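Local coordinates for putative acyl-[acyl-carrier-protein]--UDP-N-acetylglucosamine O-acyltransferase (Bacteroides fragilis, PDB 4R36) that probably transfers an acyl chain from acyl carrier protein to a hydroxyl of UDP-N-acetylglucosamine, the first step of lipid A synthesis, at residues 224-235 and 253-262; 190-200 and 265-274. One frame throughout, in Å; residues are numbered along the deposited sequence.

Both contacts lie in the C-terminal part, where the left-handed beta-helix gives way to a helical domain, and their centres are 15 Å apart. Interaction 1 joins helices 222-237 and 257-267 within that domain; interaction 2 ties the tail that follows helix 257-267 back to the end of the beta-helix, with interaction 1 nested in the loop it closes. They meet where Tyr232 OH probably hydrogen-bonds Pro196 O at 2.7 Å. Residues that bind UDP-N-acetylglucosamine, itself absent from this chain, are near both: side chain to side chain, Asn211 is about 8 Å from Ile228 and about 6 Å from Ile198, and Gln174 about 5 Å from Arg271.

Interaction 1: 224-235 and 253-262; sequences IIENIHNAYRII and VPASPEIEYI
Two nearly parallel helices of the C-terminal helical domain pack here through a knob-into-hole contact, with Ile262 of helix 257-267 set among Ile228, Ala231, Tyr232 and Ile235 of helix 222-237. The axes of the two helical segments come within 9.9 Å and cross at -23°. Ile262 divides its branches: CD1 lies 3.7 Å from Tyr232 CE2, meeting the ring obliquely, while CG2 touches Ile235 CD1, also at 3.7 Å. Tyr232 comes from the opposite direction, and its OH probably hydrogen-bonds Pro196 O. With CG1 anti to the carbonyl carbon (chi1 -50°) and the chain turned again at chi2 (-52°), Ile259 brings CD1 to 3.8 Å from Asn227 O. Val253 lays its two branches on the same helix: CG1 packs on Asn227 CB at 3.8 Å and CG2 slides past Ile234 CD1 at 3.9 Å. The Asn227 side chain crosses that of Pro254 at about a right angle, its amide against the proline ring atoms, and ND2 donates to a water, which donates to Pro254 O and Ser256 OG. At the N-cap of helix 257-267, Ser256 OG donates a hydrogen bond to Glu258 OE1 on its anti lone pair (2.7 Å). This bond steadies the bent Glu258 chain, whose CD rests 3.8 Å from Ile224 CG2. Val249 of helix 242-252 touches Ala231 and Ile259, joining these helices in the helical domain that follows the left-handed beta-helix in LpxA.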
loop_
_atom_site.group_PDB
_atom_site.type_symbol
_atom_site.label_atom_id
_atom_site.label_comp_id
_atom_site.label_asym_id
_atom_site.label_seq_id
_atom_site.Cartn_x
_atom_site.Cartn_y
_atom_site.Cartn_z
ATOM N N ILE A 224 10.464 -31.587 18.349
ATOM C CA ILE A 224 11.149 -30.301 18.262
ATOM C C ILE A 224 10.112 -29.168 18.318
ATOM O O ILE A 224 10.354 -28.168 18.960
ATOM C CB ILE A 224 11.993 -30.204 16.957
ATOM C CG1 ILE A 224 13.204 -31.114 17.061
ATOM C CG2 ILE A 224 12.409 -28.746 16.632
ATOM C CD1 ILE A 224 14.196 -30.660 18.077
ATOM N N ILE A 225 8.965 -29.348 17.654
ATOM C CA ILE A 225 7.886 -28.383 17.723
ATOM C C ILE A 225 7.391 -28.167 19.164
ATOM O O ILE A 225 7.200 -27.028 19.595
ATOM C CB ILE A 225 6.717 -28.743 16.775
ATOM C CG1 ILE A 225 7.217 -28.632 15.329
ATOM C CG2 ILE A 225 5.533 -27.766 16.977
ATOM C CD1 ILE A 225 6.244 -29.103 14.275
ATOM N N GLU A 226 7.233 -29.251 19.899
ATOM C CA GLU A 226 6.821 -29.163 21.278
ATOM C C GLU A 226 7.893 -28.441 22.133
ATOM O O GLU A 226 7.532 -27.656 23.027
ATOM C CB GLU A 226 6.551 -30.543 21.842
ATOM C CG GLU A 226 6.028 -30.515 23.279
ATOM C CD GLU A 226 4.664 -29.777 23.432
ATOM O OE1 GLU A 226 3.935 -29.607 22.419
ATOM O OE2 GLU A 226 4.345 -29.311 24.554
ATOM N N ASN A 227 9.179 -28.673 21.858
ATOM C CA ASN A 227 10.221 -27.986 22.594
ATOM C C ASN A 227 10.199 -26.471 22.356
ATOM O O ASN A 227 10.411 -25.693 23.284
ATOM C CB ASN A 227 11.611 -28.596 22.279
ATOM C CG ASN A 227 11.748 -30.083 22.765
ATOM O OD1 ASN A 227 10.978 -30.548 23.609
ATOM N ND2 ASN A 227 12.710 -30.802 22.218
ATOM N N ILE A 228 9.979 -26.101 21.103
ATOM C CA ILE A 228 9.906 -24.702 20.735
ATOM C C ILE A 228 8.720 -24.097 21.494
ATOM O O ILE A 228 8.802 -22.990 22.071
ATOM C CB ILE A 228 9.766 -24.544 19.206
ATOM C CG1 ILE A 228 11.079 -24.934 18.531
ATOM C CG2 ILE A 228 9.332 -23.116 18.804
ATOM C CD1 ILE A 228 10.979 -25.133 17.040
ATOM N N HIS A 229 7.620 -24.845 21.517
ATOM C CA HIS A 229 6.430 -24.338 22.183
ATOM C C HIS A 229 6.680 -24.122 23.657
ATOM O O HIS A 229 6.354 -23.071 24.233
ATOM C CB HIS A 229 5.233 -25.317 21.942
ATOM C CG HIS A 229 3.923 -24.636 22.058
ATOM N ND1 HIS A 229 2.848 -24.924 21.252
ATOM C CD2 HIS A 229 3.561 -23.562 22.803
ATOM C CE1 HIS A 229 1.844 -24.126 21.572
ATOM N NE2 HIS A 229 2.254 -23.288 22.510
ATOM N N ASN A 230 7.324 -25.097 24.285
ATOM C CA ASN A 230 7.711 -24.980 25.673
ATOM C C ASN A 230 8.682 -23.868 25.973
ATOM O O ASN A 230 8.506 -23.169 26.976
ATOM C CB ASN A 230 8.211 -26.316 26.209
ATOM C CG ASN A 230 7.054 -27.301 26.410
ATOM O OD1 ASN A 230 5.907 -26.880 26.603
ATOM N ND2 ASN A 230 7.325 -28.590 26.279
ATOM N N ALA A 231 9.655 -23.628 25.087
ATOM C CA ALA A 231 10.522 -22.473 25.311
ATOM C C ALA A 231 9.708 -21.153 25.333
ATOM O O ALA A 231 9.912 -20.299 26.198
ATOM C CB ALA A 231 11.608 -22.415 24.252
ATOM N N TYR A 232 8.765 -21.010 24.407
ATOM C CA TYR A 232 7.968 -19.788 24.389
ATOM C C TYR A 232 6.932 -19.648 25.466
ATOM O O TYR A 232 6.602 -18.525 25.857
ATOM C CB TYR A 232 7.396 -19.526 23.002
ATOM C CG TYR A 232 8.449 -18.986 22.065
ATOM C CD1 TYR A 232 8.979 -17.737 22.246
ATOM C CD2 TYR A 232 8.908 -19.745 20.974
ATOM C CE1 TYR A 232 10.018 -17.257 21.431
ATOM C CE2 TYR A 232 9.874 -19.260 20.098
ATOM C CZ TYR A 232 10.416 -17.991 20.322
ATOM O OH TYR A 232 11.369 -17.424 19.512
ATOM N N ARG A 233 6.443 -20.751 25.989
ATOM C CA ARG A 233 5.664 -20.716 27.265
ATOM C C ARG A 233 6.467 -20.187 28.390
ATOM O O ARG A 233 5.999 -19.401 29.160
ATOM C CB ARG A 233 5.076 -22.083 27.671
ATOM C CG ARG A 233 4.021 -22.580 26.766
ATOM C CD ARG A 233 3.459 -23.982 27.128
ATOM N NE ARG A 233 2.643 -24.395 25.983
ATOM C CZ ARG A 233 2.810 -25.461 25.197
ATOM N NH1 ARG A 233 3.772 -26.354 25.416
ATOM N NH2 ARG A 233 1.968 -25.653 24.175
ATOM N N ILE A 234 7.728 -20.601 28.502
ATOM C CA ILE A 234 8.602 -20.060 29.486
ATOM C C ILE A 234 8.852 -18.582 29.237
ATOM O O ILE A 234 8.861 -17.809 30.157
ATOM C CB ILE A 234 9.949 -20.819 29.549
ATOM C CG1 ILE A 234 9.719 -22.212 30.139
ATOM C CG2 ILE A 234 10.979 -20.053 30.391
ATOM C CD1 ILE A 234 10.844 -23.191 29.832
ATOM N N ILE A 235 9.123 -18.207 27.993
ATOM C CA ILE A 235 9.497 -16.842 27.704
ATOM C C ILE A 235 8.336 -15.854 27.881
ATOM O O ILE A 235 8.505 -14.796 28.440
ATOM C CB ILE A 235 10.138 -16.744 26.268
ATOM C CG1 ILE A 235 11.509 -17.386 26.291
ATOM C CG2 ILE A 235 10.287 -15.286 25.812
ATOM C CD1 ILE A 235 11.997 -17.856 24.952
ATOM N N VAL A 253 14.595 -27.058 28.743
ATOM C CA VAL A 253 14.088 -27.479 27.421
ATOM C C VAL A 253 15.178 -28.265 26.725
ATOM O O VAL A 253 16.284 -27.793 26.672
ATOM C CB VAL A 253 13.714 -26.287 26.556
ATOM C CG1 VAL A 253 13.194 -26.776 25.195
ATOM C CG2 VAL A 253 12.678 -25.434 27.283
ATOM N N PRO A 254 14.858 -29.462 26.211
ATOM C CA PRO A 254 15.875 -30.283 25.590
ATOM C C PRO A 254 16.551 -29.481 24.529
ATOM O O PRO A 254 15.840 -28.828 23.679
ATOM C CB PRO A 254 15.091 -31.446 25.004
ATOM C CG PRO A 254 13.894 -31.538 25.863
ATOM C CD PRO A 254 13.545 -30.119 26.241
ATOM N N ALA A 255 17.884 -29.437 24.612
ATOM C CA ALA A 255 18.643 -28.536 23.777
ATOM C C ALA A 255 18.711 -29.037 22.309
ATOM O O ALA A 255 18.741 -30.258 22.025
ATOM C CB ALA A 255 20.036 -28.352 24.315
ATOM N N SER A 256 18.711 -28.090 21.386
ATOM C CA SER A 256 18.791 -28.358 19.973
ATOM C C SER A 256 19.143 -27.017 19.318
ATOM O O SER A 256 19.017 -25.981 19.936
ATOM C CB SER A 256 17.521 -28.948 19.396
ATOM O OG SER A 256 16.405 -28.019 19.349
ATOM N N PRO A 257 19.572 -27.055 18.048
ATOM C CA PRO A 257 19.940 -25.820 17.376
ATOM C C PRO A 257 18.773 -24.816 17.344
ATOM O O PRO A 257 19.039 -23.627 17.519
ATOM C CB PRO A 257 20.345 -26.283 15.962
ATOM C CG PRO A 257 20.823 -27.732 16.181
ATOM C CD PRO A 257 19.956 -28.280 17.271
ATOM N N GLU A 258 17.547 -25.319 17.291
ATOM C CA GLU A 258 16.351 -24.461 17.273
ATOM C C GLU A 258 16.241 -23.694 18.585
ATOM O O GLU A 258 15.971 -22.484 18.572
ATOM C CB GLU A 258 15.077 -25.260 17.042
ATOM C CG GLU A 258 14.986 -26.007 15.725
ATOM C CD GLU A 258 15.769 -27.322 15.633
ATOM O OE1 GLU A 258 16.314 -27.861 16.610
ATOM O OE2 GLU A 258 15.944 -27.803 14.499
ATOM N N ILE A 259 16.457 -24.397 19.692
ATOM C CA ILE A 259 16.353 -23.775 21.008
ATOM C C ILE A 259 17.493 -22.809 21.250
ATOM O O ILE A 259 17.321 -21.729 21.847
ATOM C CB ILE A 259 16.227 -24.830 22.124
ATOM C CG1 ILE A 259 15.146 -25.848 21.811
ATOM C CG2 ILE A 259 15.982 -24.188 23.460
ATOM C CD1 ILE A 259 13.747 -25.335 21.435
ATOM N N GLU A 260 18.675 -23.126 20.743
ATOM C CA GLU A 260 19.772 -22.224 20.897
ATOM C C GLU A 260 19.579 -20.969 20.073
ATOM O O GLU A 260 20.002 -19.884 20.456
ATOM C CB GLU A 260 21.101 -22.930 20.500
ATOM C CG GLU A 260 21.432 -24.062 21.466
ATOM C CD GLU A 260 22.635 -24.910 20.957
ATOM O OE1 GLU A 260 23.574 -24.342 20.358
ATOM O OE2 GLU A 260 22.645 -26.128 21.136
ATOM N N TYR A 261 18.928 -21.118 18.940
ATOM C CA TYR A 261 18.650 -19.972 18.112
ATOM C C TYR A 261 17.645 -19.052 18.813
ATOM O O TYR A 261 17.836 -17.839 18.852
ATOM C CB TYR A 261 18.116 -20.454 16.788
ATOM C CG TYR A 261 17.665 -19.434 15.774
ATOM C CD1 TYR A 261 18.278 -18.144 15.664
ATOM C CD2 TYR A 261 16.756 -19.811 14.820
ATOM C CE1 TYR A 261 17.910 -17.271 14.638
ATOM C CE2 TYR A 261 16.407 -18.965 13.771
ATOM C CZ TYR A 261 16.993 -17.707 13.687
ATOM O OH TYR A 261 16.527 -16.918 12.670
ATOM N N ILE A 262 16.604 -19.614 19.410
ATOM C CA ILE A 262 15.647 -18.791 20.173
ATOM C C ILE A 262 16.371 -17.998 21.245
ATOM O O ILE A 262 16.238 -16.762 21.386
ATOM C CB ILE A 262 14.582 -19.672 20.808
ATOM C CG1 ILE A 262 13.693 -20.288 19.772
ATOM C CG2 ILE A 262 13.744 -18.939 21.840
ATOM C CD1 ILE A 262 12.852 -21.422 20.324
HETATM O O HOH W 1 15.021 -29.461 21.182
#

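Interaction 2: 190-200 and 265-274; sequences FSKDIPPYIIA and FIRNSERGII
Pro196 CD lies over one face of the Phe265 ring in a CH-pi contact, 4.0 Å from its centroid and 24° off the normal, while Asp193 CB, Pro195 CA and Ile194 O approach the ring obliquely. Ile194 CD1 sits above the centre of one face of the Phe190 ring, and Lys192 O lies at its edge, in plane. The third flat group, the Arg271 guanidinium, turns its edge to Ser191 O: NH2 donates at 3.0 Å on a lone pair in the carbonyl plane, and NE adds a weak bond to the same oxygen. A bend at chi3 (42°) in the Arg271 chain brings both nitrogens round to it. At Asp193 and Ile273 a single beta bridge fastens the C-terminal tail to the last coil of the left-handed beta-helix: Asp193 N donates to Gly272 O at 2.8 Å, and Ile274 N to Asp193 O at 2.9 Å. The buried Asp193 carboxylate is held at both oxygens. Ser269 OG donates to OD2 at 2.6 Å from the anti side, Arg271 N reaches OD2 from above the carboxylate plane, and a water donates to it as well; OD1 accepts from Arg177 N. These several donors would be expected to stabilise the carboxylate charge. Ile274 CD1 packs against Ala200 CB at 3.7 Å and meets Ile198 CD1 tip to tip, while its CG2 branch lies 4.0 Å from Ile194 CG1.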
loop_
_atom_site.group_PDB
_atom_site.type_symbol
_atom_site.label_atom_id
_atom_site.label_comp_id
_atom_site.label_asym_id
_atom_site.label_seq_id
_atom_site.Cartn_x
_atom_site.Cartn_y
_atom_site.Cartn_z
ATOM N N PHE A 190 5.270 -3.151 13.848
ATOM C CA PHE A 190 6.082 -3.441 15.005
ATOM C C PHE A 190 7.357 -2.639 15.006
ATOM O O PHE A 190 7.871 -2.284 13.904
ATOM C CB PHE A 190 6.430 -4.926 15.101
ATOM C CG PHE A 190 7.151 -5.479 13.907
ATOM C CD1 PHE A 190 6.472 -5.877 12.777
ATOM C CD2 PHE A 190 8.510 -5.745 13.974
ATOM C CE1 PHE A 190 7.170 -6.432 11.653
ATOM C CE2 PHE A 190 9.217 -6.327 12.908
ATOM C CZ PHE A 190 8.540 -6.673 11.717
ATOM N N SER A 191 7.856 -2.348 16.206
ATOM C CA SER A 191 9.139 -1.638 16.326
ATOM C C SER A 191 10.096 -2.303 17.335
ATOM O O SER A 191 11.051 -1.673 17.845
ATOM C CB SER A 191 8.868 -0.206 16.707
ATOM O OG SER A 191 8.154 -0.264 17.929
ATOM N N LYS A 192 9.882 -3.595 17.562
ATOM C CA LYS A 192 10.780 -4.451 18.319
ATOM C C LYS A 192 11.100 -5.650 17.486
ATOM O O LYS A 192 10.495 -5.820 16.436
ATOM C CB LYS A 192 10.100 -4.810 19.628
ATOM C CG LYS A 192 9.928 -3.539 20.479
ATOM C CD LYS A 192 10.250 -3.720 21.931
ATOM C CE LYS A 192 9.939 -2.522 22.820
ATOM N NZ LYS A 192 10.293 -1.251 22.159
ATOM N N ASP A 193 12.018 -6.489 17.948
ATOM C CA ASP A 193 12.383 -7.662 17.222
ATOM C C ASP A 193 11.329 -8.794 17.398
ATOM O O ASP A 193 10.651 -8.937 18.462
ATOM C CB ASP A 193 13.768 -8.129 17.670
ATOM C CG ASP A 193 14.871 -7.117 17.381
ATOM O OD1 ASP A 193 14.805 -6.324 16.425
ATOM O OD2 ASP A 193 15.837 -7.054 18.193
ATOM N N ILE A 194 11.221 -9.651 16.382
ATOM C CA ILE A 194 10.336 -10.815 16.424
ATOM C C ILE A 194 11.138 -12.095 16.459
ATOM O O ILE A 194 11.813 -12.420 15.494
ATOM C CB ILE A 194 9.377 -10.822 15.258
ATOM C CG1 ILE A 194 8.598 -9.485 15.245
ATOM C CG2 ILE A 194 8.409 -11.980 15.347
ATOM C CD1 ILE A 194 7.583 -9.425 14.163
ATOM N N PRO A 195 11.046 -12.835 17.568
ATOM C CA PRO A 195 11.947 -13.984 17.720
ATOM C C PRO A 195 11.498 -15.162 16.854
ATOM O O PRO A 195 10.319 -15.230 16.436
ATOM C CB PRO A 195 11.879 -14.283 19.242
ATOM C CG PRO A 195 10.503 -13.857 19.587
ATOM C CD PRO A 195 10.233 -12.624 18.761
ATOM N N PRO A 196 12.395 -16.135 16.627
ATOM C CA PRO A 196 12.132 -17.171 15.600
ATOM C C PRO A 196 11.008 -18.124 15.910
ATOM O O PRO A 196 10.714 -18.322 17.103
ATOM C CB PRO A 196 13.440 -17.903 15.486
ATOM C CG PRO A 196 14.196 -17.540 16.682
ATOM C CD PRO A 196 13.767 -16.172 17.105
ATOM N N TYR A 197 10.342 -18.636 14.882
ATOM C CA TYR A 197 9.334 -19.682 14.970
ATOM C C TYR A 197 7.913 -19.235 15.421
ATOM O O TYR A 197 7.043 -20.066 15.531
ATOM C CB TYR A 197 9.805 -20.844 15.890
ATOM C CG TYR A 197 11.155 -21.356 15.560
ATOM C CD1 TYR A 197 11.378 -22.018 14.369
ATOM C CD2 TYR A 197 12.188 -21.261 16.475
ATOM C CE1 TYR A 197 12.641 -22.489 14.040
ATOM C CE2 TYR A 197 13.470 -21.696 16.145
ATOM C CZ TYR A 197 13.663 -22.362 14.953
ATOM O OH TYR A 197 14.903 -22.739 14.604
ATOM N N ILE A 198 7.711 -17.953 15.775
ATOM C CA ILE A 198 6.419 -17.534 16.329
ATOM C C ILE A 198 5.460 -16.973 15.288
ATOM O O ILE A 198 5.868 -16.609 14.170
ATOM C CB ILE A 198 6.569 -16.535 17.491
ATOM C CG1 ILE A 198 6.999 -15.133 17.068
ATOM C CG2 ILE A 198 7.540 -17.076 18.534
ATOM C CD1 ILE A 198 6.708 -14.062 18.081
ATOM N N ILE A 199 4.193 -16.943 15.667
ATOM C CA ILE A 199 3.192 -16.122 15.021
ATOM C C ILE A 199 3.092 -14.801 15.750
ATOM O O ILE A 199 2.985 -14.743 16.991
ATOM C CB ILE A 199 1.835 -16.814 14.984
ATOM C CG1 ILE A 199 1.922 -18.195 14.306
ATOM C CG2 ILE A 199 0.778 -15.943 14.292
ATOM C CD1 ILE A 199 0.650 -19.011 14.436
ATOM N N ALA A 200 3.154 -13.692 14.993
ATOM C CA ALA A 200 2.978 -12.375 15.544
ATOM C C ALA A 200 1.757 -11.783 14.888
ATOM O O ALA A 200 1.635 -11.766 13.650
ATOM C CB ALA A 200 4.186 -11.507 15.297
ATOM N N PHE A 265 18.993 -15.363 19.823
ATOM C CA PHE A 265 18.280 -14.286 19.213
ATOM C C PHE A 265 17.747 -13.281 20.264
ATOM O O PHE A 265 18.003 -12.093 20.183
ATOM C CB PHE A 265 17.096 -14.803 18.381
ATOM C CG PHE A 265 16.389 -13.706 17.606
ATOM C CD1 PHE A 265 15.512 -12.848 18.226
ATOM C CD2 PHE A 265 16.554 -13.578 16.239
ATOM C CE1 PHE A 265 14.826 -11.854 17.517
ATOM C CE2 PHE A 265 15.879 -12.597 15.516
ATOM C CZ PHE A 265 14.995 -11.749 16.142
ATOM N N ILE A 266 17.085 -13.799 21.305
ATOM C CA ILE A 266 16.510 -12.920 22.323
ATOM C C ILE A 266 17.594 -12.277 23.176
ATOM O O ILE A 266 17.554 -11.064 23.455
ATOM C CB ILE A 266 15.504 -13.667 23.176
ATOM C CG1 ILE A 266 14.357 -14.163 22.244
ATOM C CG2 ILE A 266 15.011 -12.835 24.349
ATOM C CD1 ILE A 266 13.458 -15.201 22.854
ATOM N N ARG A 267 18.539 -13.095 23.604
ATOM C CA ARG A 267 19.596 -12.626 24.462
ATOM C C ARG A 267 20.366 -11.483 23.809
ATOM O O ARG A 267 20.720 -10.501 24.471
ATOM C CB ARG A 267 20.553 -13.797 24.769
ATOM C CG ARG A 267 21.587 -13.413 25.780
ATOM C CD ARG A 267 22.324 -14.654 26.274
ATOM N NE ARG A 267 21.572 -15.344 27.316
ATOM C CZ ARG A 267 21.641 -16.651 27.554
ATOM N NH1 ARG A 267 22.347 -17.441 26.775
ATOM N NH2 ARG A 267 20.936 -17.187 28.565
ATOM N N ASN A 268 20.584 -11.532 22.524
ATOM C CA ASN A 268 21.351 -10.450 21.873
ATOM C C ASN A 268 20.504 -9.440 21.122
ATOM O O ASN A 268 21.020 -8.669 20.306
ATOM C CB ASN A 268 22.400 -11.084 20.926
ATOM C CG ASN A 268 23.347 -11.996 21.703
ATOM O OD1 ASN A 268 23.426 -13.226 21.536
ATOM N ND2 ASN A 268 23.863 -11.419 22.703
ATOM N N SER A 269 19.212 -9.511 21.328
ATOM C CA SER A 269 18.256 -8.605 20.625
ATOM C C SER A 269 18.639 -7.147 20.824
ATOM O O SER A 269 18.699 -6.628 21.962
ATOM C CB SER A 269 16.831 -8.815 21.144
ATOM O OG SER A 269 15.948 -7.797 20.669
ATOM N N GLU A 270 18.822 -6.441 19.734
ATOM C CA GLU A 270 19.115 -5.051 19.819
ATOM C C GLU A 270 17.986 -4.154 20.242
ATOM O O GLU A 270 18.230 -3.092 20.816
ATOM C CB GLU A 270 19.493 -4.511 18.460
ATOM C CG GLU A 270 20.572 -5.279 17.787
ATOM C CD GLU A 270 21.914 -5.134 18.463
ATOM O OE1 GLU A 270 22.103 -4.226 19.301
ATOM O OE2 GLU A 270 22.772 -5.942 18.101
ATOM N N ARG A 271 16.781 -4.453 19.807
ATOM C CA ARG A 271 15.658 -3.620 20.200
ATOM C C ARG A 271 14.825 -4.082 21.382
ATOM O O ARG A 271 13.892 -3.374 21.793
ATOM C CB ARG A 271 14.775 -3.440 18.990
ATOM C CG ARG A 271 15.676 -2.690 17.990
ATOM C CD ARG A 271 15.066 -1.859 16.960
ATOM N NE ARG A 271 13.949 -1.030 17.351
ATOM C CZ ARG A 271 13.742 0.225 16.991
ATOM N NH1 ARG A 271 14.660 0.901 16.339
ATOM N NH2 ARG A 271 12.628 0.829 17.390
ATOM N N GLY A 272 15.070 -5.298 21.828
ATOM C CA GLY A 272 14.105 -5.993 22.671
ATOM C C GLY A 272 13.154 -6.734 21.766
ATOM O O GLY A 272 13.051 -6.401 20.599
ATOM N N ILE A 273 12.387 -7.677 22.312
ATOM C CA ILE A 273 11.398 -8.402 21.527
ATOM C C ILE A 273 10.006 -7.943 21.739
ATOM O O ILE A 273 9.727 -7.307 22.726
ATOM C CB ILE A 273 11.451 -9.919 21.768
ATOM C CG1 ILE A 273 11.278 -10.292 23.261
ATOM C CG2 ILE A 273 12.764 -10.414 21.255
ATOM C CD1 ILE A 273 11.050 -11.763 23.456
ATOM N N ILE A 274 9.106 -8.289 20.823
ATOM C CA ILE A 274 7.724 -7.876 20.942
ATOM C C ILE A 274 7.124 -8.586 22.180
ATOM O O ILE A 274 7.596 -9.643 22.600
ATOM C CB ILE A 274 6.885 -8.173 19.662
ATOM C CG1 ILE A 274 6.787 -9.701 19.400
ATOM C CG2 ILE A 274 7.406 -7.385 18.474
ATOM C CD1 ILE A 274 5.717 -10.058 18.355
HETATM O O HOH W 2 18.282 -7.881 17.176
#